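Local coordinates for protein 3-hydroxyacyl-CoA dehydrogenase (Brucella suis, PDB 4O5O) that probably catalyses the NAD-dependent oxidation of 3-hydroxyacyl-CoA to the 3-oxoacyl form, as a member of the short-chain dehydrogenase family, at residues B[14-19]-B[27-32]; B[90-95]-B[232-237]; B[40-45]-B[55-60]; B[150-155]-B[240-245]. All blocks are in the same frame, centred on the assembly; numbering follows the deposited sequence.

Contact 1: B[14-19]-B[27-32]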
loop_
_atom_site.group_PDB
_atom_site.type_symbol
_atom_site.label_atom_id
_atom_site.label_comp_id
_atom_site.label_asym_id
_atom_site.label_seq_id
_atom_site.Cartn_x
_atom_site.Cartn_y
_atom_site.Cartn_z
ATOM N N ARG B 14 -24.925 16.328 -18.535
ATOM C CA ARG B 14 -24.467 14.955 -18.577
ATOM C C ARG B 14 -25.263 14.143 -17.589
ATOM O O ARG B 14 -25.922 14.694 -16.699
ATOM C CB ARG B 14 -22.977 14.892 -18.327
ATOM C CG ARG B 14 -22.251 15.572 -19.477
ATOM C CD ARG B 14 -20.821 15.144 -19.582
ATOM N NE ARG B 14 -20.199 15.842 -20.701
ATOM C CZ ARG B 14 -20.325 15.499 -21.984
ATOM N NH1 ARG B 14 -21.047 14.447 -22.353
ATOM N NH2 ARG B 14 -19.723 16.229 -22.916
ATOM N N VAL B 15 -25.233 12.837 -17.781
ATOM C CA VAL B 15 -26.162 11.972 -17.115
ATOM C C VAL B 15 -25.395 11.080 -16.143
ATOM O O VAL B 15 -24.453 10.341 -16.544
ATOM C CB VAL B 15 -26.941 11.138 -18.120
ATOM C CG1 VAL B 15 -27.904 10.213 -17.397
ATOM C CG2 VAL B 15 -27.678 12.034 -19.106
ATOM N N PHE B 16 -25.776 11.167 -14.865
ATOM C CA PHE B 16 -25.229 10.308 -13.793
ATOM C C PHE B 16 -26.189 9.171 -13.496
ATOM O O PHE B 16 -27.410 9.373 -13.412
ATOM C CB PHE B 16 -25.068 11.087 -12.490
ATOM C CG PHE B 16 -23.866 12.001 -12.418
ATOM C CD1 PHE B 16 -23.705 13.056 -13.304
ATOM C CD2 PHE B 16 -22.932 11.837 -11.416
ATOM C CE1 PHE B 16 -22.627 13.911 -13.207
ATOM C CE2 PHE B 16 -21.847 12.704 -11.304
ATOM C CZ PHE B 16 -21.686 13.723 -12.216
ATOM N N LEU B 17 -25.632 7.987 -13.353
ATOM C CA LEU B 17 -26.324 6.815 -12.837
ATOM C C LEU B 17 -25.726 6.608 -11.453
ATOM O O LEU B 17 -24.501 6.492 -11.359
ATOM C CB LEU B 17 -26.045 5.611 -13.745
ATOM C CG LEU B 17 -26.929 4.388 -13.630
ATOM C CD1 LEU B 17 -28.382 4.803 -13.779
ATOM C CD2 LEU B 17 -26.567 3.363 -14.682
ATOM N N ILE B 18 -26.540 6.593 -10.397
ATOM C CA ILE B 18 -26.019 6.526 -9.032
ATOM C C ILE B 18 -26.720 5.431 -8.258
ATOM O O ILE B 18 -27.962 5.414 -8.192
ATOM C CB ILE B 18 -26.215 7.867 -8.302
ATOM C CG1 ILE B 18 -25.528 8.987 -9.078
ATOM C CG2 ILE B 18 -25.660 7.777 -6.888
ATOM C CD1 ILE B 18 -25.913 10.370 -8.649
ATOM N N THR B 19 -25.942 4.516 -7.665
ATOM C CA THR B 19 -26.542 3.458 -6.885
ATOM C C THR B 19 -26.524 3.811 -5.399
ATOM O O THR B 19 -25.777 4.706 -4.958
ATOM C CB THR B 19 -25.862 2.090 -7.102
ATOM O OG1 THR B 19 -24.586 2.100 -6.459
ATOM C CG2 THR B 19 -25.695 1.780 -8.555
ATOM N N ALA B 27 -27.325 9.603 -2.093
ATOM C CA ALA B 27 -28.253 10.755 -2.087
ATOM C C ALA B 27 -27.482 12.077 -2.223
ATOM O O ALA B 27 -27.905 12.997 -2.946
ATOM C CB ALA B 27 -29.116 10.770 -0.837
ATOM N N ALA B 28 -26.328 12.162 -1.573
ATOM C CA ALA B 28 -25.518 13.380 -1.627
ATOM C C ALA B 28 -24.931 13.579 -3.022
ATOM O O ALA B 28 -24.874 14.700 -3.537
ATOM C CB ALA B 28 -24.429 13.338 -0.581
ATOM N N VAL B 29 -24.499 12.493 -3.661
ATOM C CA VAL B 29 -24.005 12.592 -5.032
ATOM C C VAL B 29 -25.131 13.053 -5.953
ATOM O O VAL B 29 -24.914 13.902 -6.824
ATOM C CB VAL B 29 -23.376 11.270 -5.533
ATOM C CG1 VAL B 29 -22.884 11.425 -6.967
ATOM C CG2 VAL B 29 -22.208 10.893 -4.649
ATOM N N SER B 30 -26.327 12.524 -5.759
ATOM C CA SER B 30 -27.454 12.864 -6.608
ATOM C C SER B 30 -27.776 14.363 -6.479
ATOM O O SER B 30 -28.022 15.047 -7.465
ATOM C CB SER B 30 -28.666 12.011 -6.207
ATOM O OG SER B 30 -28.427 10.622 -6.391
ATOM N N LYS B 31 -27.743 14.873 -5.249
ATOM C CA LYS B 31 -28.032 16.311 -4.992
ATOM C C LYS B 31 -26.945 17.180 -5.643
ATOM O O LYS B 31 -27.237 18.178 -6.317
ATOM C CB LYS B 31 -28.146 16.573 -3.490
ATOM C CG LYS B 31 -28.425 18.012 -3.092
ATOM C CD LYS B 31 -28.559 18.197 -1.577
ATOM C CE LYS B 31 -28.792 19.673 -1.202
ATOM N NZ LYS B 31 -29.077 19.892 0.246
ATOM N N MET B 32 -25.684 16.805 -5.440
ATOM C CA MET B 32 -24.567 17.523 -6.039
ATOM C C MET B 32 -24.700 17.595 -7.564
ATOM O O MET B 32 -24.554 18.669 -8.167
ATOM C CB MET B 32 -23.259 16.822 -5.662
ATOM C CG MET B 32 -21.992 17.384 -6.290
ATOM S SD MET B 32 -21.657 16.899 -7.990
ATOM C CE MET B 32 -21.413 15.144 -7.824
#

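Contact 2: B[90-95]-B[232-237]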
loop_
_atom_site.group_PDB
_atom_site.type_symbol
_atom_site.label_atom_id
_atom_site.label_comp_id
_atom_site.label_asym_id
_atom_site.label_seq_id
_atom_site.Cartn_x
_atom_site.Cartn_y
_atom_site.Cartn_z
ATOM N N VAL B 90 -21.678 9.205 -16.390
ATOM C CA VAL B 90 -20.981 8.919 -15.146
ATOM C C VAL B 90 -21.759 7.859 -14.390
ATOM O O VAL B 90 -22.993 7.944 -14.289
ATOM C CB VAL B 90 -20.854 10.173 -14.239
ATOM C CG1 VAL B 90 -20.127 9.812 -12.949
ATOM C CG2 VAL B 90 -20.144 11.311 -14.968
ATOM N N LEU B 91 -21.056 6.852 -13.875
ATOM C CA LEU B 91 -21.645 5.908 -12.904
ATOM C C LEU B 91 -20.956 6.119 -11.574
ATOM O O LEU B 91 -19.726 6.146 -11.512
ATOM C CB LEU B 91 -21.397 4.452 -13.348
ATOM C CG LEU B 91 -21.763 3.394 -12.299
ATOM C CD1 LEU B 91 -23.247 3.339 -11.971
ATOM C CD2 LEU B 91 -21.289 2.019 -12.721
ATOM N N VAL B 92 -21.740 6.230 -10.508
ATOM C CA VAL B 92 -21.197 6.254 -9.169
ATOM C C VAL B 92 -21.869 5.128 -8.387
ATOM O O VAL B 92 -23.071 5.151 -8.135
ATOM C CB VAL B 92 -21.417 7.610 -8.461
ATOM C CG1 VAL B 92 -20.576 7.656 -7.198
ATOM C CG2 VAL B 92 -21.114 8.780 -9.412
ATOM N N ASN B 93 -21.041 4.152 -8.001
ATOM C CA ASN B 93 -21.483 3.007 -7.229
ATOM C C ASN B 93 -21.344 3.360 -5.740
ATOM O O ASN B 93 -20.229 3.409 -5.248
ATOM C CB ASN B 93 -20.626 1.772 -7.540
ATOM C CG ASN B 93 -21.024 1.064 -8.820
ATOM O OD1 ASN B 93 -22.154 0.620 -8.969
ATOM N ND2 ASN B 93 -20.051 0.832 -9.689
ATOM N N CYS B 94 -22.453 3.638 -5.061
ATOM C CA CYS B 94 -22.486 3.904 -3.618
ATOM C C CYS B 94 -23.215 2.839 -2.824
ATOM O O CYS B 94 -23.056 2.811 -1.594
ATOM C CB CYS B 94 -23.121 5.276 -3.359
ATOM S SG CYS B 94 -22.266 6.644 -4.124
ATOM N N ALA B 95 -23.970 1.962 -3.483
ATOM C CA ALA B 95 -24.700 0.910 -2.774
ATOM C C ALA B 95 -23.777 0.012 -1.980
ATOM O O ALA B 95 -22.825 -0.530 -2.507
ATOM C CB ALA B 95 -25.502 0.039 -3.737
ATOM N N ALA B 232 -21.945 15.346 1.676
ATOM C CA ALA B 232 -21.636 16.336 0.626
ATOM C C ALA B 232 -20.120 16.424 0.349
ATOM O O ALA B 232 -19.710 16.798 -0.749
ATOM C CB ALA B 232 -22.155 17.713 1.009
ATOM N N GLU B 233 -19.289 16.127 1.360
ATOM C CA GLU B 233 -17.826 16.123 1.151
ATOM C C GLU B 233 -17.369 14.962 0.252
ATOM O O GLU B 233 -16.435 15.092 -0.544
ATOM C CB GLU B 233 -17.096 16.105 2.501
ATOM C CG GLU B 233 -17.337 17.374 3.304
ATOM C CD GLU B 233 -16.820 17.321 4.733
ATOM O OE1 GLU B 233 -17.267 16.437 5.512
ATOM O OE2 GLU B 233 -15.971 18.194 5.087
ATOM N N TYR B 234 -18.057 13.828 0.388
ATOM C CA TYR B 234 -17.810 12.690 -0.499
ATOM C C TYR B 234 -18.235 13.103 -1.916
ATOM O O TYR B 234 -17.533 12.870 -2.898
ATOM C CB TYR B 234 -18.588 11.458 0.004
ATOM C CG TYR B 234 -18.627 10.306 -0.958
ATOM C CD1 TYR B 234 -19.622 10.236 -1.916
ATOM C CD2 TYR B 234 -17.661 9.309 -0.949
ATOM C CE1 TYR B 234 -19.661 9.226 -2.835
ATOM C CE2 TYR B 234 -17.694 8.275 -1.897
ATOM C CZ TYR B 234 -18.720 8.248 -2.824
ATOM O OH TYR B 234 -18.832 7.271 -3.795
ATOM N N ALA B 235 -19.419 13.689 -2.017
ATOM C CA ALA B 235 -19.926 14.134 -3.321
ATOM C C ALA B 235 -19.018 15.176 -3.970
ATOM O O ALA B 235 -18.884 15.197 -5.201
ATOM C CB ALA B 235 -21.345 14.680 -3.200
ATOM N N ALA B 236 -18.400 16.043 -3.159
ATOM C CA ALA B 236 -17.447 17.027 -3.692
ATOM C C ALA B 236 -16.222 16.360 -4.321
ATOM O O ALA B 236 -15.741 16.784 -5.376
ATOM C CB ALA B 236 -17.023 17.983 -2.587
ATOM N N LEU B 237 -15.733 15.284 -3.700
ATOM C CA LEU B 237 -14.629 14.534 -4.286
ATOM C C LEU B 237 -15.066 13.847 -5.582
ATOM O O LEU B 237 -14.317 13.806 -6.557
ATOM C CB LEU B 237 -14.042 13.565 -3.257
ATOM C CG LEU B 237 -12.873 12.703 -3.768
ATOM C CD1 LEU B 237 -11.741 13.584 -4.310
ATOM C CD2 LEU B 237 -12.355 11.749 -2.702
#

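Contact 3: B[40-45]-B[55-60]. With EDO (1,2-ethanediol), chain E.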
loop_
_atom_site.group_PDB
_atom_site.type_symbol
_atom_site.label_atom_id
_atom_site.label_comp_id
_atom_site.label_asym_id
_atom_site.label_seq_id
_atom_site.Cartn_x
_atom_site.Cartn_y
_atom_site.Cartn_z
ATOM N N VAL B 40 -29.825 12.965 -13.397
ATOM C CA VAL B 40 -29.513 11.847 -12.500
ATOM C C VAL B 40 -30.569 10.756 -12.556
ATOM O O VAL B 40 -31.773 11.033 -12.498
ATOM C CB VAL B 40 -29.410 12.269 -11.027
ATOM C CG1 VAL B 40 -29.060 11.066 -10.162
ATOM C CG2 VAL B 40 -28.381 13.369 -10.846
ATOM N N VAL B 41 -30.094 9.518 -12.656
ATOM C CA VAL B 41 -30.927 8.359 -12.532
ATOM C C VAL B 41 -30.519 7.706 -11.214
ATOM O O VAL B 41 -29.416 7.151 -11.093
ATOM C CB VAL B 41 -30.804 7.411 -13.739
ATOM C CG1 VAL B 41 -31.721 6.210 -13.555
ATOM C CG2 VAL B 41 -31.183 8.148 -15.017
ATOM N N LEU B 42 -31.412 7.827 -10.232
ATOM C CA LEU B 42 -31.227 7.235 -8.911
ATOM C C LEU B 42 -31.646 5.771 -8.927
ATOM O O LEU B 42 -32.748 5.440 -9.382
ATOM C CB LEU B 42 -32.082 7.977 -7.873
ATOM C CG LEU B 42 -31.691 9.417 -7.496
ATOM C CD1 LEU B 42 -32.177 10.411 -8.523
ATOM C CD2 LEU B 42 -32.328 9.766 -6.149
ATOM N N LEU B 43 -30.771 4.913 -8.405
ATOM C CA LEU B 43 -31.006 3.478 -8.295
ATOM C C LEU B 43 -30.887 3.075 -6.826
ATOM O O LEU B 43 -29.926 3.466 -6.151
ATOM C CB LEU B 43 -30.000 2.707 -9.149
ATOM C CG LEU B 43 -29.830 3.110 -10.609
ATOM C CD1 LEU B 43 -28.791 2.208 -11.244
ATOM C CD2 LEU B 43 -31.142 2.999 -11.356
ATOM N N ASP B 44 -31.866 2.311 -6.319
ATOM C CA ASP B 44 -31.825 1.850 -4.923
ATOM C C ASP B 44 -32.804 0.707 -4.791
ATOM O O ASP B 44 -33.780 0.627 -5.571
ATOM C CB ASP B 44 -32.161 3.006 -3.953
ATOM C CG ASP B 44 -31.578 2.820 -2.549
ATOM O OD1 ASP B 44 -31.880 1.787 -1.895
ATOM O OD2 ASP B 44 -30.798 3.708 -2.109
ATOM N N VAL B 45 -32.556 -0.198 -3.842
ATOM C CA VAL B 45 -33.612 -1.172 -3.486
ATOM C C VAL B 45 -34.725 -0.566 -2.658
ATOM O O VAL B 45 -35.819 -1.123 -2.588
ATOM C CB VAL B 45 -33.128 -2.416 -2.715
ATOM C CG1 VAL B 45 -32.570 -3.428 -3.671
ATOM C CG2 VAL B 45 -32.162 -2.063 -1.602
ATOM N N LYS B 55 -38.278 12.847 -6.369
ATOM C CA LYS B 55 -39.296 13.882 -6.298
ATOM C C LYS B 55 -38.714 15.204 -5.796
ATOM O O LYS B 55 -39.035 16.294 -6.327
ATOM C CB LYS B 55 -40.471 13.443 -5.401
ATOM C CG LYS B 55 -41.680 14.365 -5.488
ATOM C CD LYS B 55 -42.761 13.990 -4.479
ATOM C CE LYS B 55 -43.925 14.986 -4.467
ATOM N NZ LYS B 55 -44.988 14.600 -3.487
ATOM N N ALA B 56 -37.901 15.123 -4.745
ATOM C CA ALA B 56 -37.320 16.324 -4.145
ATOM C C ALA B 56 -36.371 17.013 -5.118
ATOM O O ALA B 56 -36.284 18.248 -5.145
ATOM C CB ALA B 56 -36.600 15.974 -2.851
ATOM N N LEU B 57 -35.680 16.222 -5.934
ATOM C CA LEU B 57 -34.678 16.779 -6.836
ATOM C C LEU B 57 -35.264 17.450 -8.070
ATOM O O LEU B 57 -34.621 18.321 -8.651
ATOM C CB LEU B 57 -33.685 15.698 -7.257
ATOM C CG LEU B 57 -32.754 15.227 -6.140
ATOM C CD1 LEU B 57 -32.045 13.963 -6.588
ATOM C CD2 LEU B 57 -31.737 16.300 -5.762
ATOM N N GLY B 58 -36.464 17.039 -8.480
ATOM C CA GLY B 58 -37.167 17.675 -9.607
ATOM C C GLY B 58 -36.952 16.986 -10.953
ATOM O O GLY B 58 -36.456 15.852 -11.019
ATOM N N ALA B 59 -37.298 17.685 -12.037
ATOM C CA ALA B 59 -37.370 17.103 -13.377
ATOM C C ALA B 59 -36.062 16.584 -13.969
ATOM O O ALA B 59 -36.086 15.818 -14.959
ATOM C CB ALA B 59 -38.013 18.100 -14.329
ATOM N N SER B 60 -34.928 16.995 -13.395
ATOM C CA SER B 60 -33.624 16.461 -13.802
ATOM C C SER B 60 -33.297 15.085 -13.178
ATOM O O SER B 60 -32.252 14.508 -13.485
ATOM C CB SER B 60 -32.507 17.470 -13.506
ATOM O OG SER B 60 -32.643 18.601 -14.350
HETATM C C1 EDO E . -38.552 -0.859 -0.584
HETATM O O1 EDO E . -38.806 -1.462 -1.869
HETATM C C2 EDO E . -39.799 -0.278 0.074
HETATM O O2 EDO E . -39.791 1.147 0.014
#

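Contact 4: B[150-155]-B[240-245]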
loop_
_atom_site.group_PDB
_atom_site.type_symbol
_atom_site.label_atom_id
_atom_site.label_comp_id
_atom_site.label_asym_id
_atom_site.label_seq_id
_atom_site.Cartn_x
_atom_site.Cartn_y
_atom_site.Cartn_z
ATOM N N VAL B 150 -16.934 8.227 -17.037
ATOM C CA VAL B 150 -16.219 8.070 -15.778
ATOM C C VAL B 150 -17.013 7.126 -14.878
ATOM O O VAL B 150 -18.222 7.306 -14.731
ATOM C CB VAL B 150 -16.068 9.433 -15.054
ATOM C CG1 VAL B 150 -15.218 9.281 -13.811
ATOM C CG2 VAL B 150 -15.480 10.488 -15.997
ATOM N N ILE B 151 -16.326 6.142 -14.286
ATOM C CA ILE B 151 -16.912 5.209 -13.329
ATOM C C ILE B 151 -16.213 5.402 -12.011
ATOM O O ILE B 151 -14.978 5.337 -11.944
ATOM C CB ILE B 151 -16.747 3.749 -13.792
ATOM C CG1 ILE B 151 -17.561 3.557 -15.079
ATOM C CG2 ILE B 151 -17.194 2.776 -12.693
ATOM C CD1 ILE B 151 -17.303 2.258 -15.797
ATOM N N ILE B 152 -16.997 5.666 -10.961
ATOM C CA ILE B 152 -16.439 5.895 -9.633
ATOM C C ILE B 152 -17.075 4.922 -8.660
ATOM O O ILE B 152 -18.299 4.863 -8.528
ATOM C CB ILE B 152 -16.703 7.351 -9.152
ATOM C CG1 ILE B 152 -16.020 8.340 -10.106
ATOM C CG2 ILE B 152 -16.204 7.559 -7.716
ATOM C CD1 ILE B 152 -16.478 9.754 -9.997
ATOM N N ASN B 153 -16.226 4.129 -8.025
ATOM C CA ASN B 153 -16.653 3.109 -7.082
ATOM C C ASN B 153 -16.350 3.535 -5.666
ATOM O O ASN B 153 -15.508 4.412 -5.432
ATOM C CB ASN B 153 -15.948 1.785 -7.388
ATOM C CG ASN B 153 -16.316 1.234 -8.786
ATOM O OD1 ASN B 153 -17.380 1.483 -9.256
ATOM N ND2 ASN B 153 -15.486 0.410 -9.364
ATOM N N THR B 154 -17.035 2.912 -4.720
ATOM C CA THR B 154 -16.842 3.230 -3.312
ATOM C C THR B 154 -16.259 1.994 -2.621
ATOM O O THR B 154 -16.900 0.948 -2.566
ATOM C CB THR B 154 -18.171 3.627 -2.661
ATOM O OG1 THR B 154 -18.751 4.712 -3.403
ATOM C CG2 THR B 154 -17.966 4.079 -1.215
ATOM N N ALA B 155 -15.041 2.127 -2.103
ATOM C CA ALA B 155 -14.443 1.110 -1.246
ATOM C C ALA B 155 -14.714 1.516 0.189
ATOM O O ALA B 155 -15.871 1.826 0.521
ATOM C CB ALA B 155 -12.972 0.920 -1.571
ATOM N N HIS B 240 -14.906 16.408 -8.198
ATOM C CA HIS B 240 -13.532 16.687 -8.605
ATOM C C HIS B 240 -12.986 15.593 -9.526
ATOM O O HIS B 240 -12.301 15.887 -10.485
ATOM C CB HIS B 240 -12.581 16.858 -7.397
ATOM C CG HIS B 240 -11.217 17.266 -7.830
ATOM N ND1 HIS B 240 -10.999 18.456 -8.487
ATOM C CD2 HIS B 240 -10.038 16.606 -7.847
ATOM C CE1 HIS B 240 -9.728 18.543 -8.828
ATOM N NE2 HIS B 240 -9.131 17.424 -8.474
ATOM N N ILE B 241 -13.284 14.328 -9.211
ATOM C CA ILE B 241 -12.825 13.234 -10.064
ATOM C C ILE B 241 -13.401 13.381 -11.469
ATOM O O ILE B 241 -12.721 13.161 -12.448
ATOM C CB ILE B 241 -13.181 11.867 -9.432
ATOM C CG1 ILE B 241 -12.356 11.619 -8.155
ATOM C CG2 ILE B 241 -13.019 10.722 -10.429
ATOM C CD1 ILE B 241 -12.856 10.467 -7.294
ATOM N N VAL B 242 -14.669 13.746 -11.562
ATOM C CA VAL B 242 -15.282 13.930 -12.875
ATOM C C VAL B 242 -14.525 15.016 -13.661
ATOM O O VAL B 242 -14.228 14.857 -14.839
ATOM C CB VAL B 242 -16.791 14.213 -12.749
ATOM C CG1 VAL B 242 -17.348 14.610 -14.100
ATOM C CG2 VAL B 242 -17.511 12.987 -12.190
ATOM N N GLU B 243 -14.187 16.105 -12.983
ATOM C CA GLU B 243 -13.526 17.248 -13.633
ATOM C C GLU B 243 -12.063 17.022 -13.993
ATOM O O GLU B 243 -11.579 17.550 -15.007
ATOM C CB GLU B 243 -13.588 18.476 -12.732
ATOM C CG GLU B 243 -14.962 19.050 -12.540
ATOM C CD GLU B 243 -14.980 20.279 -11.652
ATOM O OE1 GLU B 243 -14.038 20.510 -10.823
ATOM O OE2 GLU B 243 -15.964 21.024 -11.782
ATOM N N ASN B 244 -11.358 16.275 -13.143
ATOM C CA ASN B 244 -9.895 16.171 -13.232
ATOM C C ASN B 244 -9.487 14.920 -14.008
ATOM O O ASN B 244 -9.443 13.819 -13.455
ATOM C CB ASN B 244 -9.244 16.178 -11.851
ATOM C CG ASN B 244 -7.757 16.397 -11.927
ATOM O OD1 ASN B 244 -7.125 16.104 -12.943
ATOM N ND2 ASN B 244 -7.192 16.929 -10.868
ATOM N N GLN B 245 -9.257 15.100 -15.306
ATOM C CA GLN B 245 -9.048 13.987 -16.215
ATOM C C GLN B 245 -7.812 13.143 -15.878
ATOM O O GLN B 245 -7.731 11.987 -16.283
ATOM C CB GLN B 245 -8.937 14.507 -17.655
ATOM C CG GLN B 245 -9.019 13.423 -18.718
ATOM C CD GLN B 245 -9.243 13.998 -20.093
ATOM O OE1 GLN B 245 -8.326 14.566 -20.715
ATOM N NE2 GLN B 245 -10.473 13.899 -20.562
#

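Contact 1: B[14-19]-B[27-32]
Ile18, on strand 15-19, meets Val29 and Ser30 of helix 24-35 through the far end of its side chain. Its CG1 stands beside the backbone N (chi1 -58°) and the chain then runs on extended, which carries CD1 out from the strand onto the helix surface. There CD1 touches both residues, 3.6 Å from Val29 CG1 and 3.4 Å from Ser30 OG in the conformer described. Val29 answers with the branch that is anti to its own backbone N; this CG1 meets Ile18 obliquely and also lies 4.5 Å from Phe16 CD2. Two residues earlier on the same face of the strand, the Phe16 ring meets the terminal methyl of Met32. The thioether folds back at chi2 and chi3 (-80° and -64°) to bring CE to 4.3 Å from Phe16 CE2, at a slant to the ring.

Strand and helix run nearly antiparallel, with their axes 8.6 Å apart, as expected for the first beta-alpha element of a Rossmann fold. Ala27 fits the final position of a glycine-rich pattern with Gly22 and Gly24, consistent with a dinucleotide-binding turn between the two elements. Ser30 OG, modelled in two conformers, is hydrogen-bonded in one of them to Gly26 O within the helix. No hydrogen bond joins the two segments, so dispersion and the exclusion of water hold strand and helix together here.

Contact 2: B[90-95]-B[232-237]
Tyr234, projecting from helix 231-243, lays the end of its ring against Val92 and Cys94 at the carboxyl end of strand 90-93. The setting is the Rossmann-type core of a short-chain dehydrogenase: Asn93, Cys94 and Ala95 probably correspond to the first three positions of the NNAG motif of classical members, and they follow a central strand of the parallel sheet.

The sulfur-aromatic contact comes first. Cys94 SG lies 5.0 Å from the centroid of the Tyr234 ring and 66° off its normal, an oblique approach; its nearest ring carbon is Tyr234 CE1, at 3.9 Å. The tyrosine arrives there because CG is anti to the helix backbone N (chi1 169°), which extends the ring away from the helix and toward the sheet.

The valine contact is slighter. Val92 meets only the hydroxyl end of Tyr234, through CG1, since the two side chains point opposite ways and overlap only near their ends. Val29 of helix 24-35 touches both.

Polar contacts run through a third residue. The Tyr234 hydroxyl is hydrogen-bonded to Thr154 OG1, which is also bonded to Asn93 O, so a threonine on the next strand links helix and strand without a direct bond between them. The buried phenol oxygen is thereby satisfied. Both strand neighbours lie on the same side of this oxygen: Tyr234 OH is 3.5 Å from Cys94 SG and 3.8 Å from Val92 CG1.

Contact 3: B[40-45]-B[55-60]
Val40 and Ser60 are joined by a single backbone hydrogen bond, which shows how a beta-alpha-beta crossover is closed at the end of its helix. Val40 N donates to Ser60 O over 2.9 Å, with an N-H...O angle of 164°. Ser60 immediately precedes strand 61-65, and backbone bonds of Val40 and Leu42 to Arg62 continue the pairing into the sheet.

The apolar part is one methyl-to-methyl touch. Leu42 CD1 meets Leu57 CD1 at 4.0 Å, the two side chains inclined to one another, and Ala61 and Phe63 of the adjoining strand also touch Leu42. Leu57 lies in the last turn of helix 47-57. The next residue, Gly58, leaves helical geometry with positive phi (95°), a backbone setting that calls for glycine and turns the chain back toward the sheet.

In the loop after the strand, Val45 O accepts a hydrogen bond from O1 of 1,2-ethanediol, probably a crystallisation additive, at 3.1 Å. The diol is also bonded to Glu48 N, and Val45 O has Arg65 NE as a second partner. The contact thus combines one directional backbone bond, beside the start of strand 61-65, with a light nonpolar touch at the helix end.

Contact 4: B[150-155]-B[240-245]
Ile152 and Ile241 are angled against each other where strand 149-154 packs against the last turns of helix 231-243. The strand residue sends its longer branch forward: CG1 lies beside the backbone N (chi1 -62°) and the chain continues extended, so that CD1 is the leading atom. The helix residue presents its shorter branch, CG2, which is anti to its own backbone N. These two methyls meet at 3.6 Å, and Ile241 CG2 is also 3.8 Å from Ile152 CG1; the short arm of one isoleucine therefore rests along the long arm of the other.

Val242 approaches the same leading methyl with its CG2, 4.0 Å from Ile152 CD1. Two successive helical residues thus share one strand side chain as their partner. Val150, two positions earlier and facing the same way, adds a looser touch through CG1, at 4.3 Å from Ile241 CG2.

Every one of the four residues is buried, and the interface between strand and helix is wholly hydrocarbon. Around it, Val150 touches Arg193 of the neighbouring strand 192-199, and helices 112-137 and 167-187 pack on Ile151, which points away from helix 231-243. That helix is in turn backed by a second subunit, whose His240 ring stacks on the His240 ring of this chain.

How the contacts relate
The four contacts follow one parallel sheet along one of its two helix-covered faces. Strand 15-19 is shared ground: Phe16 O to Val41 N, 2.8 Å, ties contact 1 to contact 3, and Leu17 N to Val90 O, also 2.8 Å, ties it to contact 2. Contacts 2 and 4 share helix 231-243, their centres 8 Å apart. Phe16 CZ, 4.2 Å from Val242 CG2, links contacts 1 and 4 lightly. Contact 1 includes Ala27 of the glycine-rich pattern, and Asp44 of contact 3 bonds Gly22 N in it, consistent with a cofactor-binding turn close to both. The zinc ion, held by His3 and His5 of an apparent purification tag, is about 13 Å from the Met32 side chain.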